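Local coordinates for protein Non-sulfated chondroitin lyase E66 (Autographa californica nucleopolyhedrovirus, PDB 3VSN) that degrades non-sulfated chondroitin as a viral envelope lyase essential for oral infectivity, and may breach the chondroitin sulfate barrier of the host midgut's peritrophic matrix, at residues Arg366-Arg371 with Leu556-His561; Arg372-Asn377 with Thr481-Asn486; Asp573-Val578 with Leu587-Trp592; Gly583-Phe588 with Ile624-Leu629. All coordinates share one frame; numbering follows the deposited sequence.

Contact 1. Residues Arg366-Arg371 with Leu556-His561; sequences RRIWNR and LNVEGH
Ile368 and Leu556 run antiparallel alongside one another, the isoleucine laying its CD1 methyl 4.0 Å from Leu556 CB. CG1 of Ile368 stands between the backbone N and the carbonyl carbon (chi1 62°) and the chain runs straight on, carrying CD1 over the Leu556 backbone and on toward Val558, whose CG2 it approaches at 4.4 Å. Leu556 CD1 reaches back to 4.0 Å from the backbone O of Arg366 and touches CD of Arg367, the two side chains crossing at about a right angle. At the other end Asn370 crosses Val558 perpendicularly, its ND2 resting 3.4 Å from the CG1 methyl. ND2 donates to Gly508 O and to a water, 2.9 Å away, that donates to Glu559 O, while OD1 accepts from Arg372 N. Strands 367-370 and 556-558 run nearly parallel, 15° apart, yet their axes stay 7.8 Å from each other: this is side-chain packing between two different sheets, with no backbone ladder. Strand 367-370 is an edge strand of a four-stranded antiparallel sheet, beside strand 335-340, whereas strand 550-558 lies inside a seven-stranded one between strands 452-461 and 509-513; Met453, Phe448 and Tyr335 also pack against Ile368.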
loop_
_atom_site.group_PDB
_atom_site.type_symbol
_atom_site.label_atom_id
_atom_site.label_comp_id
_atom_site.label_asym_id
_atom_site.label_seq_id
_atom_site.Cartn_x
_atom_site.Cartn_y
_atom_site.Cartn_z
ATOM N N ARG A 366 2.618 7.593 12.115
ATOM C CA ARG A 366 1.527 8.558 12.238
ATOM C C ARG A 366 1.964 9.819 11.512
ATOM O O ARG A 366 2.464 10.767 12.123
ATOM C CB ARG A 366 1.220 8.859 13.713
ATOM C CG ARG A 366 0.912 7.638 14.572
ATOM C CD ARG A 366 -0.421 7.009 14.201
ATOM N NE ARG A 366 -0.820 5.978 15.158
ATOM C CZ ARG A 366 -0.534 4.684 15.035
ATOM N NH1 ARG A 366 0.164 4.240 13.993
ATOM N NH2 ARG A 366 -0.944 3.830 15.963
ATOM N N ARG A 367 1.788 9.810 10.195
ATOM C CA ARG A 367 2.424 10.789 9.321
ATOM C C ARG A 367 1.499 11.194 8.175
ATOM O O ARG A 367 0.696 10.388 7.684
ATOM C CB ARG A 367 3.748 10.210 8.783
ATOM C CG ARG A 367 4.436 11.014 7.686
ATOM C CD ARG A 367 5.079 12.306 8.181
ATOM N NE ARG A 367 5.558 13.095 7.046
ATOM C CZ ARG A 367 6.752 12.957 6.472
ATOM N NH1 ARG A 367 7.627 12.070 6.935
ATOM N NH2 ARG A 367 7.078 13.716 5.430
ATOM N N ILE A 368 1.591 12.458 7.787
ATOM C CA ILE A 368 0.987 12.931 6.554
ATOM C C ILE A 368 2.120 13.316 5.611
ATOM O O ILE A 368 3.165 13.811 6.049
ATOM C CB ILE A 368 0.010 14.110 6.780
ATOM C CG1 ILE A 368 0.730 15.341 7.363
ATOM C CG2 ILE A 368 -1.145 13.664 7.665
ATOM C CD1 ILE A 368 -0.170 16.539 7.613
ATOM N N TRP A 369 1.923 13.045 4.328
ATOM C CA TRP A 369 2.903 13.391 3.320
ATOM C C TRP A 369 2.307 14.397 2.390
ATOM O O TRP A 369 1.262 14.152 1.785
ATOM C CB TRP A 369 3.342 12.154 2.546
ATOM C CG TRP A 369 4.175 11.180 3.345
ATOM C CD1 TRP A 369 5.557 11.173 3.500
ATOM C CD2 TRP A 369 3.702 10.017 4.114
ATOM N NE1 TRP A 369 5.959 10.124 4.291
ATOM C CE2 TRP A 369 4.901 9.389 4.687
ATOM C CE3 TRP A 369 2.456 9.457 4.376
ATOM C CZ2 TRP A 369 4.829 8.254 5.485
ATOM C CZ3 TRP A 369 2.397 8.310 5.178
ATOM C CH2 TRP A 369 3.556 7.727 5.720
ATOM N N ASN A 370 2.968 15.545 2.286
ATOM C CA ASN A 370 2.579 16.596 1.353
ATOM C C ASN A 370 2.631 16.041 -0.068
ATOM O O ASN A 370 3.662 15.521 -0.494
ATOM C CB ASN A 370 3.525 17.797 1.508
ATOM C CG ASN A 370 3.036 19.033 0.776
ATOM O OD1 ASN A 370 2.646 18.971 -0.390
ATOM N ND2 ASN A 370 3.067 20.172 1.460
ATOM N N ARG A 371 1.518 16.138 -0.792
ATOM C CA ARG A 371 1.430 15.578 -2.146
ATOM C C ARG A 371 2.419 16.212 -3.124
ATOM O O ARG A 371 2.785 15.597 -4.126
ATOM C CB ARG A 371 0.001 15.665 -2.682
ATOM C CG ARG A 371 -0.954 14.701 -1.991
ATOM C CD ARG A 371 -2.336 14.732 -2.614
ATOM N NE ARG A 371 -2.324 14.236 -3.992
ATOM C CZ ARG A 371 -3.375 14.261 -4.808
ATOM N NH1 ARG A 371 -4.541 14.748 -4.394
ATOM N NH2 ARG A 371 -3.258 13.791 -6.043
ATOM N N LEU A 556 0.627 17.635 13.008
ATOM C CA LEU A 556 1.329 17.976 11.783
ATOM C C LEU A 556 0.376 18.780 10.900
ATOM O O LEU A 556 -0.825 18.514 10.895
ATOM C CB LEU A 556 1.795 16.707 11.059
ATOM C CG LEU A 556 2.752 15.740 11.781
ATOM C CD1 LEU A 556 3.015 14.510 10.919
ATOM C CD2 LEU A 556 4.067 16.411 12.162
ATOM N N ASN A 557 0.916 19.768 10.189
ATOM C CA ASN A 557 0.176 20.551 9.197
ATOM C C ASN A 557 0.875 20.483 7.870
ATOM O O ASN A 557 2.104 20.412 7.826
ATOM C CB ASN A 557 0.171 22.038 9.558
ATOM C CG ASN A 557 -0.738 22.360 10.706
ATOM O OD1 ASN A 557 -1.904 21.970 10.719
ATOM N ND2 ASN A 557 -0.219 23.100 11.668
ATOM N N VAL A 558 0.100 20.560 6.792
ATOM C CA VAL A 558 0.657 20.849 5.481
ATOM C C VAL A 558 1.222 22.270 5.544
ATOM O O VAL A 558 0.546 23.193 6.014
ATOM C CB VAL A 558 -0.405 20.759 4.364
ATOM C CG1 VAL A 558 0.195 21.146 3.016
ATOM C CG2 VAL A 558 -0.988 19.355 4.292
ATOM N N GLU A 559 2.462 22.430 5.093
ATOM C CA GLU A 559 3.109 23.741 5.076
ATOM C C GLU A 559 2.238 24.749 4.335
ATOM O O GLU A 559 1.748 24.469 3.240
ATOM C CB GLU A 559 4.499 23.657 4.438
ATOM C CG GLU A 559 5.302 24.945 4.564
ATOM C CD GLU A 559 6.729 24.822 4.067
ATOM O OE1 GLU A 559 7.072 23.810 3.421
ATOM O OE2 GLU A 559 7.510 25.757 4.324
ATOM N N GLY A 560 2.041 25.910 4.954
ATOM C CA GLY A 560 1.174 26.954 4.414
ATOM C C GLY A 560 -0.284 26.861 4.844
ATOM O O GLY A 560 -1.095 27.709 4.458
ATOM N N HIS A 561 -0.620 25.841 5.641
ATOM C CA HIS A 561 -2.010 25.585 6.054
ATOM C C HIS A 561 -2.192 25.410 7.538
ATOM O O HIS A 561 -2.403 24.285 8.015
ATOM C CB HIS A 561 -2.562 24.351 5.346
ATOM C CG HIS A 561 -2.791 24.544 3.873
ATOM N ND1 HIS A 561 -1.859 24.244 2.950
ATOM C CD2 HIS A 561 -3.895 25.024 3.178
ATOM C CE1 HIS A 561 -2.338 24.516 1.726
ATOM N NE2 HIS A 561 -3.584 24.997 1.866
HETATM O O HOH W 1 2.531 22.987 0.837
#

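Contact 2. Residues Arg372-Asn377 with Thr481-Asn486; sequences RGRIIN and TSVNTN
Arg374 and Ile376 face Thr485 and Val483 across two irregular loops, the backbones keeping well apart: the CA atoms of Ile376 and Val483 are 8.0 Å from each other and those of Arg374 and Thr485 are 9.0 Å apart. Residues 372-377 follow strand 367-370, residues 481-486 lead from strand 472-480 toward helix 490-496, and neither segment has regular secondary structure. Side chains from both loops therefore fill the gap. Ile376 and Val483 reach toward each other tip to tip, with CD1 of the isoleucine 3.8 Å from CG1 of the valine and a second methyl pair, Ile376 CG2 and Val483 CG2, at the same separation. Arg374 extends from CG to NE and brings its guanidinium obliquely across Thr485. The CG2 methyl of that threonine sits over one face of the group, off toward the rim, 3.5 Å from NH1. With chi1 at 68°, Thr485 sends OG1 elsewhere, to a hydrogen bond with Asp487 OD2, and turns the methyl to the arginine. NH2 comes within 3.5 Å of Asn484 O from an oblique direction without bonding to it. Phe506, from strand 504-506, flanks both Ile376 and Thr485. This is a surface contact in which van der Waals packing prevails: the methyl groups of Ile376 and Val483 meet directly, and the charged guanidinium contributes its flat face against a methyl rather than a directed bond.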
loop_
_atom_site.group_PDB
_atom_site.type_symbol
_atom_site.label_atom_id
_atom_site.label_comp_id
_atom_site.label_asym_id
_atom_site.label_seq_id
_atom_site.Cartn_x
_atom_site.Cartn_y
_atom_site.Cartn_z
ATOM N N ARG A 372 2.858 17.430 -2.817
ATOM C CA ARG A 372 3.877 18.110 -3.613
ATOM C C ARG A 372 5.289 17.994 -3.020
ATOM O O ARG A 372 6.250 18.551 -3.560
ATOM C CB ARG A 372 3.475 19.567 -3.861
ATOM C CG ARG A 372 2.258 19.680 -4.778
ATOM C CD ARG A 372 1.967 21.100 -5.242
ATOM N NE ARG A 372 3.172 21.916 -5.296
ATOM C CZ ARG A 372 3.287 23.123 -4.751
ATOM N NH1 ARG A 372 2.260 23.695 -4.132
ATOM N NH2 ARG A 372 4.435 23.772 -4.850
ATOM N N GLY A 373 5.411 17.237 -1.930
ATOM C CA GLY A 373 6.706 17.003 -1.293
ATOM C C GLY A 373 7.576 16.022 -2.062
ATOM O O GLY A 373 7.118 15.383 -3.009
ATOM N N ARG A 374 8.839 15.914 -1.660
ATOM C CA ARG A 374 9.738 14.907 -2.218
ATOM C C ARG A 374 9.341 13.538 -1.683
ATOM O O ARG A 374 9.045 13.399 -0.493
ATOM C CB ARG A 374 11.196 15.198 -1.840
ATOM C CG ARG A 374 11.866 16.314 -2.629
ATOM C CD ARG A 374 13.387 16.228 -2.497
ATOM N NE ARG A 374 14.105 17.492 -2.732
ATOM C CZ ARG A 374 13.757 18.691 -2.259
ATOM N NH1 ARG A 374 12.683 18.843 -1.494
ATOM N NH2 ARG A 374 14.498 19.753 -2.545
ATOM N N ILE A 375 9.312 12.534 -2.553
ATOM C CA ILE A 375 9.089 11.169 -2.090
ATOM C C ILE A 375 10.431 10.600 -1.628
ATOM O O ILE A 375 11.239 10.131 -2.432
ATOM C CB ILE A 375 8.416 10.266 -3.156
ATOM C CG1 ILE A 375 7.067 10.866 -3.584
ATOM C CG2 ILE A 375 8.224 8.854 -2.610
ATOM C CD1 ILE A 375 6.403 10.176 -4.759
ATOM N N ILE A 376 10.667 10.682 -0.325
ATOM C CA ILE A 376 11.881 10.151 0.279
ATOM C C ILE A 376 11.531 8.789 0.856
ATOM O O ILE A 376 10.764 8.707 1.814
ATOM C CB ILE A 376 12.409 11.071 1.403
ATOM C CG1 ILE A 376 12.589 12.502 0.881
ATOM C CG2 ILE A 376 13.702 10.512 1.999
ATOM C CD1 ILE A 376 12.812 13.540 1.964
ATOM N N ASN A 377 12.066 7.726 0.259
ATOM C CA ASN A 377 11.791 6.378 0.750
ATOM C C ASN A 377 12.803 5.981 1.818
ATOM O O ASN A 377 13.868 6.588 1.922
ATOM C CB ASN A 377 11.773 5.356 -0.394
ATOM C CG ASN A 377 10.787 4.220 -0.153
ATOM O OD1 ASN A 377 10.208 4.092 0.928
ATOM N ND2 ASN A 377 10.593 3.386 -1.171
ATOM N N THR A 481 19.086 12.899 6.608
ATOM C CA THR A 481 20.009 14.035 6.476
ATOM C C THR A 481 20.802 14.036 5.165
ATOM O O THR A 481 21.469 15.020 4.853
ATOM C CB THR A 481 21.011 14.124 7.652
ATOM O OG1 THR A 481 21.795 12.929 7.702
ATOM C CG2 THR A 481 20.287 14.310 8.986
ATOM N N SER A 482 20.742 12.941 4.408
ATOM C CA SER A 482 21.418 12.881 3.109
ATOM C C SER A 482 20.618 13.621 2.035
ATOM O O SER A 482 21.149 13.960 0.976
ATOM C CB SER A 482 21.693 11.431 2.686
ATOM O OG SER A 482 20.517 10.796 2.210
ATOM N N VAL A 483 19.342 13.873 2.317
ATOM C CA VAL A 483 18.476 14.600 1.393
ATOM C C VAL A 483 18.674 16.098 1.600
ATOM O O VAL A 483 18.537 16.600 2.711
ATOM C CB VAL A 483 16.988 14.218 1.586
ATOM C CG1 VAL A 483 16.097 14.966 0.598
ATOM C CG2 VAL A 483 16.797 12.714 1.437
ATOM N N ASN A 484 19.018 16.806 0.531
ATOM C CA ASN A 484 19.176 18.250 0.622
ATOM C C ASN A 484 17.921 18.973 0.147
ATOM O O ASN A 484 17.515 18.854 -1.011
ATOM C CB ASN A 484 20.435 18.718 -0.118
ATOM C CG ASN A 484 21.716 18.275 0.578
ATOM O OD1 ASN A 484 22.412 17.377 0.105
ATOM N ND2 ASN A 484 22.024 18.896 1.714
ATOM N N THR A 485 17.284 19.676 1.078
ATOM C CA THR A 485 16.110 20.488 0.789
ATOM C C THR A 485 16.456 21.918 1.179
ATOM O O THR A 485 17.566 22.184 1.640
ATOM C CB THR A 485 14.865 20.012 1.574
ATOM O OG1 THR A 485 15.045 20.270 2.973
ATOM C CG2 THR A 485 14.611 18.517 1.366
ATOM N N ASN A 486 15.517 22.841 1.002
ATOM C CA ASN A 486 15.745 24.227 1.409
ATOM C C ASN A 486 15.465 24.485 2.896
ATOM O O ASN A 486 15.748 25.577 3.401
ATOM C CB ASN A 486 14.973 25.199 0.507
ATOM C CG ASN A 486 15.399 25.110 -0.952
ATOM O OD1 ASN A 486 14.560 25.046 -1.850
ATOM N ND2 ASN A 486 16.705 25.093 -1.193
#

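Contact 3. Residues Asp573-Val578 with Leu587-Trp592; sequences DENIYV and LFNYPW
Ile576 and Phe588 form an antiparallel hydrogen-bonded pair. Ile576 N donates to Phe588 O at 2.7 Å and Phe588 N returns a bond to Ile576 O at 2.8 Å, both close to straight (at least 167° at the hydrogen). CA-H contacts supplement them, notably Asn589 CA to Glu574 O at 3.4 Å. Where the ladder ends, a water donates to Glu574 O and accepts from Tyr590 N.

Beyond the backbone, Glu574 lies alongside Tyr590, heading in the same direction, carboxylate and ring planes only 8° apart, with OE2 3.5 Å from Tyr590 CB. The same OE2 is held by Lys443 and by Tyr458 OH, and Lys443 also makes a cation-pi contact with the Tyr590 ring. On the sheet face of Asn575 and Tyr577, Leu587 has CG opposite its backbone N (chi1 -175°), which helps bring CD1 between them, 3.6 Å from Asn575 OD1 and 4.1 Å from Tyr577 CB; Asn575 ND2 is hydrogen-bonded to Ser623 OG. The opposite face carries Ile576 and Phe588, whose ring edge meets Val578 CG2 at 4.0 Å.

These segments belong to the beta hairpin of strands 575-579 and 584-589 in a seven-stranded antiparallel sheet. Helix 614-623 touches Leu587 through Ser620 and Ser623, while strands 440-449 and 452-461 cover the face of Ile576, Val578 and Phe588.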
loop_
_atom_site.group_PDB
_atom_site.type_symbol
_atom_site.label_atom_id
_atom_site.label_comp_id
_atom_site.label_asym_id
_atom_site.label_seq_id
_atom_site.Cartn_x
_atom_site.Cartn_y
_atom_site.Cartn_z
ATOM N N ASP A 573 -10.592 10.240 32.910
ATOM C CA ASP A 573 -9.501 9.586 32.200
ATOM C C ASP A 573 -9.994 9.049 30.862
ATOM O O ASP A 573 -11.076 8.458 30.785
ATOM C CB ASP A 573 -8.938 8.425 33.029
ATOM C CG ASP A 573 -8.250 8.884 34.303
ATOM O OD1 ASP A 573 -8.212 10.107 34.574
ATOM O OD2 ASP A 573 -7.741 8.009 35.038
ATOM N N GLU A 574 -9.190 9.271 29.823
ATOM C CA GLU A 574 -9.419 8.737 28.470
ATOM C C GLU A 574 -10.501 9.448 27.652
ATOM O O GLU A 574 -10.715 9.107 26.491
ATOM C CB GLU A 574 -9.693 7.222 28.489
ATOM C CG GLU A 574 -8.640 6.395 29.208
ATOM C CD GLU A 574 -8.736 4.917 28.873
ATOM O OE1 GLU A 574 -9.164 4.146 29.757
ATOM O OE2 GLU A 574 -8.393 4.529 27.731
ATOM N N ASN A 575 -11.170 10.433 28.246
ATOM C CA ASN A 575 -12.213 11.179 27.549
ATOM C C ASN A 575 -11.596 12.393 26.850
ATOM O O ASN A 575 -11.524 13.482 27.428
ATOM C CB ASN A 575 -13.320 11.582 28.538
ATOM C CG ASN A 575 -14.628 11.949 27.849
ATOM O OD1 ASN A 575 -15.019 11.346 26.846
ATOM N ND2 ASN A 575 -15.322 12.930 28.406
ATOM N N ILE A 576 -11.135 12.188 25.612
ATOM C CA ILE A 576 -10.380 13.209 24.870
ATOM C C ILE A 576 -11.200 13.865 23.762
ATOM O O ILE A 576 -11.551 13.225 22.769
ATOM C CB ILE A 576 -9.076 12.635 24.256
ATOM C CG1 ILE A 576 -8.246 11.876 25.309
ATOM C CG2 ILE A 576 -8.259 13.737 23.579
ATOM C CD1 ILE A 576 -7.839 12.694 26.518
ATOM N N TYR A 577 -11.465 15.157 23.936
ATOM C CA TYR A 577 -12.232 15.951 22.980
ATOM C C TYR A 577 -11.294 16.816 22.139
ATOM O O TYR A 577 -10.507 17.596 22.685
ATOM C CB TYR A 577 -13.269 16.800 23.748
ATOM C CG TYR A 577 -13.919 17.961 23.006
ATOM C CD1 TYR A 577 -14.276 17.865 21.655
ATOM C CD2 TYR A 577 -14.214 19.147 23.678
ATOM C CE1 TYR A 577 -14.878 18.927 20.993
ATOM C CE2 TYR A 577 -14.823 20.211 23.024
ATOM C CZ TYR A 577 -15.149 20.098 21.684
ATOM O OH TYR A 577 -15.752 21.152 21.039
ATOM N N VAL A 578 -11.371 16.663 20.816
ATOM C CA VAL A 578 -10.597 17.489 19.895
ATOM C C VAL A 578 -11.534 18.394 19.100
ATOM O O VAL A 578 -12.445 17.919 18.423
ATOM C CB VAL A 578 -9.730 16.647 18.925
ATOM C CG1 VAL A 578 -8.891 17.551 18.025
ATOM C CG2 VAL A 578 -8.830 15.695 19.696
ATOM N N LEU A 587 -14.136 12.818 19.305
ATOM C CA LEU A 587 -14.072 12.354 20.675
ATOM C C LEU A 587 -13.455 10.975 20.720
ATOM O O LEU A 587 -13.894 10.065 20.016
ATOM C CB LEU A 587 -15.462 12.318 21.318
ATOM C CG LEU A 587 -15.457 11.949 22.806
ATOM C CD1 LEU A 587 -14.876 13.082 23.646
ATOM C CD2 LEU A 587 -16.861 11.609 23.272
ATOM N N PHE A 588 -12.424 10.843 21.544
ATOM C CA PHE A 588 -11.836 9.555 21.838
ATOM C C PHE A 588 -12.236 9.241 23.270
ATOM O O PHE A 588 -11.883 9.977 24.190
ATOM C CB PHE A 588 -10.308 9.613 21.706
ATOM C CG PHE A 588 -9.825 10.040 20.342
ATOM C CD1 PHE A 588 -9.593 9.095 19.344
ATOM C CD2 PHE A 588 -9.592 11.386 20.055
ATOM C CE1 PHE A 588 -9.144 9.480 18.085
ATOM C CE2 PHE A 588 -9.145 11.777 18.794
ATOM C CZ PHE A 588 -8.923 10.822 17.812
ATOM N N ASN A 589 -13.003 8.179 23.459
ATOM C CA ASN A 589 -13.390 7.758 24.807
ATOM C C ASN A 589 -13.415 6.246 24.852
ATOM O O ASN A 589 -14.478 5.626 24.828
ATOM C CB ASN A 589 -14.744 8.346 25.224
ATOM C CG ASN A 589 -15.050 8.124 26.701
ATOM O OD1 ASN A 589 -14.139 8.043 27.531
ATOM N ND2 ASN A 589 -16.332 8.025 27.035
ATOM N N TYR A 590 -12.222 5.662 24.898
ATOM C CA TYR A 590 -12.065 4.219 24.768
ATOM C C TYR A 590 -13.141 3.440 25.536
ATOM O O TYR A 590 -13.318 3.668 26.734
ATOM C CB TYR A 590 -10.663 3.770 25.198
ATOM C CG TYR A 590 -10.412 2.372 24.722
ATOM C CD1 TYR A 590 -10.766 1.278 25.505
ATOM C CD2 TYR A 590 -9.904 2.141 23.450
ATOM C CE1 TYR A 590 -10.584 -0.015 25.049
ATOM C CE2 TYR A 590 -9.716 0.856 22.983
ATOM C CZ TYR A 590 -10.055 -0.216 23.787
ATOM O OH TYR A 590 -9.870 -1.489 23.323
ATOM N N PRO A 591 -13.833 2.492 24.867
ATOM C CA PRO A 591 -13.589 1.932 23.529
ATOM C C PRO A 591 -14.198 2.689 22.341
ATOM O O PRO A 591 -13.999 2.282 21.188
ATOM C CB PRO A 591 -14.222 0.541 23.632
ATOM C CG PRO A 591 -15.376 0.746 24.553
ATOM C CD PRO A 591 -14.933 1.783 25.555
ATOM N N TRP A 592 -14.924 3.768 22.618
ATOM C CA TRP A 592 -15.641 4.503 21.578
ATOM C C TRP A 592 -14.826 5.590 20.940
ATOM O O TRP A 592 -14.004 6.233 21.592
ATOM C CB TRP A 592 -16.944 5.066 22.138
ATOM C CG TRP A 592 -17.922 3.967 22.459
ATOM C CD1 TRP A 592 -18.174 3.379 23.697
ATOM C CD2 TRP A 592 -18.784 3.251 21.514
ATOM N NE1 TRP A 592 -19.114 2.387 23.586
ATOM C CE2 TRP A 592 -19.525 2.261 22.303
ATOM C CE3 TRP A 592 -19.019 3.339 20.146
ATOM C CZ2 TRP A 592 -20.452 1.404 21.722
ATOM C CZ3 TRP A 592 -19.953 2.468 19.572
ATOM C CH2 TRP A 592 -20.654 1.526 20.343
HETATM O O HOH W 2 -13.698 8.514 30.249
HETATM O O HOH W 3 -9.899 7.306 24.573
#

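Contact 4. Residues Gly583-Phe588 with Ile624-Leu629; sequences GVKALF and IGEPAL
One lysine ammonium serves both the end of a helix and the carboxylate that follows it: Lys585 NZ donates to Ile624 O at 2.9 Å and to Glu626 OE2 at 2.8 Å, the latter bond being part of a salt bridge. The helix in question, 614-623, finishes in a Schellman motif in which Gly625, at positive phi, is the C-prime residue; Glu626 N returns to Phe621 O, and Gly625 N to Thr622 O. Ile624 is the first residue to leave helical geometry, and the lysine meets its carbonyl nearly head on, the C=O to nitrogen angle being 169°. A positive charge placed at the C-terminal end of a helix would probably be stabilised by the helix dipole.

Lys585 leaves strand 584-589 as a fully stretched chain beyond CG that carries NZ out to the loop. Glu626, likewise extended, comes from the opposite direction. Its OE2 is shared with Lys596 NZ of the adjoining strand 592-597, so two lysines hold this oxygen and probably help to keep the carboxylate ionised.

Beneath the polar cluster, Ile624 packs on the sheet. A chi1 of 67° tucks its CG1 over the backbone, flanked by N and C, and directs the two branches to different partners: CD1 lies 4.0 Å from Lys585 CD, and CG2 approaches Leu587 CB at the same distance. Tyr577, Met594 and Lys596 also touch Ile624. At the salt bridge itself, NZ meets Glu626 OE2 on its anti side, 20° out of the carboxylate plane.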
loop_
_atom_site.group_PDB
_atom_site.type_symbol
_atom_site.label_atom_id
_atom_site.label_comp_id
_atom_site.label_asym_id
_atom_site.label_seq_id
_atom_site.Cartn_x
_atom_site.Cartn_y
_atom_site.Cartn_z
ATOM N N GLY A 583 -15.010 23.231 12.109
ATOM C CA GLY A 583 -16.263 22.489 11.934
ATOM C C GLY A 583 -16.154 21.003 12.260
ATOM O O GLY A 583 -17.168 20.311 12.369
ATOM N N VAL A 584 -14.927 20.509 12.413
ATOM C CA VAL A 584 -14.688 19.106 12.763
ATOM C C VAL A 584 -14.449 18.982 14.264
ATOM O O VAL A 584 -13.590 19.678 14.820
ATOM C CB VAL A 584 -13.463 18.525 12.009
ATOM C CG1 VAL A 584 -13.126 17.124 12.512
ATOM C CG2 VAL A 584 -13.703 18.513 10.501
ATOM N N LYS A 585 -15.226 18.114 14.910
ATOM C CA LYS A 585 -15.015 17.751 16.309
ATOM C C LYS A 585 -14.828 16.243 16.387
ATOM O O LYS A 585 -15.457 15.494 15.635
ATOM C CB LYS A 585 -16.213 18.154 17.177
ATOM C CG LYS A 585 -16.376 19.652 17.433
ATOM C CD LYS A 585 -17.568 19.907 18.350
ATOM C CE LYS A 585 -17.764 21.390 18.661
ATOM N NZ LYS A 585 -18.777 21.581 19.746
ATOM N N ALA A 586 -13.961 15.795 17.286
ATOM C CA ALA A 586 -13.772 14.366 17.490
ATOM C C ALA A 586 -13.745 14.042 18.970
ATOM O O ALA A 586 -13.383 14.887 19.794
ATOM C CB ALA A 586 -12.496 13.884 16.807
ATOM N N LEU A 587 -14.136 12.818 19.305
ATOM C CA LEU A 587 -14.072 12.354 20.675
ATOM C C LEU A 587 -13.455 10.975 20.720
ATOM O O LEU A 587 -13.894 10.065 20.016
ATOM C CB LEU A 587 -15.462 12.318 21.318
ATOM C CG LEU A 587 -15.457 11.949 22.806
ATOM C CD1 LEU A 587 -14.876 13.082 23.646
ATOM C CD2 LEU A 587 -16.861 11.609 23.272
ATOM N N PHE A 588 -12.424 10.843 21.544
ATOM C CA PHE A 588 -11.836 9.555 21.838
ATOM C C PHE A 588 -12.236 9.241 23.270
ATOM O O PHE A 588 -11.883 9.977 24.190
ATOM C CB PHE A 588 -10.308 9.613 21.706
ATOM C CG PHE A 588 -9.825 10.040 20.342
ATOM C CD1 PHE A 588 -9.593 9.095 19.344
ATOM C CD2 PHE A 588 -9.592 11.386 20.055
ATOM C CE1 PHE A 588 -9.144 9.480 18.085
ATOM C CE2 PHE A 588 -9.145 11.777 18.794
ATOM C CZ PHE A 588 -8.923 10.822 17.812
ATOM N N ILE A 624 -18.462 16.803 23.942
ATOM C CA ILE A 624 -18.045 17.757 22.903
ATOM C C ILE A 624 -18.791 19.098 22.997
ATOM O O ILE A 624 -18.688 19.938 22.105
ATOM C CB ILE A 624 -18.138 17.158 21.473
ATOM C CG1 ILE A 624 -19.597 16.890 21.081
ATOM C CG2 ILE A 624 -17.278 15.903 21.362
ATOM C CD1 ILE A 624 -19.834 16.817 19.584
ATOM N N GLY A 625 -19.542 19.287 24.080
ATOM C CA GLY A 625 -20.171 20.577 24.376
ATOM C C GLY A 625 -21.517 20.797 23.717
ATOM O O GLY A 625 -21.979 21.934 23.603
ATOM N N GLU A 626 -22.154 19.713 23.284
ATOM C CA GLU A 626 -23.456 19.812 22.619
ATOM C C GLU A 626 -24.471 18.836 23.241
ATOM O O GLU A 626 -24.953 17.918 22.572
ATOM C CB GLU A 626 -23.294 19.618 21.105
ATOM C CG GLU A 626 -22.251 20.551 20.491
ATOM C CD GLU A 626 -22.188 20.500 18.977
ATOM O OE1 GLU A 626 -23.256 20.465 18.336
ATOM O OE2 GLU A 626 -21.062 20.518 18.426
ATOM N N PRO A 627 -24.808 19.050 24.533
ATOM C CA PRO A 627 -25.570 18.055 25.302
ATOM C C PRO A 627 -26.985 17.781 24.786
ATOM O O PRO A 627 -27.496 16.676 24.975
ATOM C CB PRO A 627 -25.620 18.658 26.710
ATOM C CG PRO A 627 -25.460 20.128 26.501
ATOM C CD PRO A 627 -24.524 20.258 25.334
ATOM N N ALA A 628 -27.599 18.764 24.131
ATOM C CA ALA A 628 -28.989 18.635 23.690
ATOM C C ALA A 628 -29.152 18.372 22.185
ATOM O O ALA A 628 -30.234 18.585 21.630
ATOM C CB ALA A 628 -29.794 19.858 24.120
ATOM N N LEU A 629 -28.089 17.906 21.528
ATOM C CA LEU A 629 -28.152 17.593 20.094
ATOM C C LEU A 629 -29.268 16.611 19.761
ATOM O O LEU A 629 -29.413 15.579 20.417
ATOM C CB LEU A 629 -26.830 17.012 19.587
ATOM C CG LEU A 629 -25.753 17.894 18.962
ATOM C CD1 LEU A 629 -24.735 16.993 18.279
ATOM C CD2 LEU A 629 -26.312 18.916 17.978
#

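From the N terminus, strand 367-370 enters contact 1 and runs directly into 372-377, the first half of contact 2. That contact closes at 481-486, so it nests within the larger loop that contact 1 completes at 556-561; their centres are about 14 Å apart. Contacts 3 and 4 come later, in series with both. Contact 3 closes the short hairpin 575-579 and 584-589, and contact 4 starts on that second strand, sharing Leu587 and Phe588, before closing at the loop after helix 614-623. Thus contact 1 joins two sheets, contact 2 two surface loops, and contacts 3 and 4 bind a hairpin and a helix end into the C-terminal sheet.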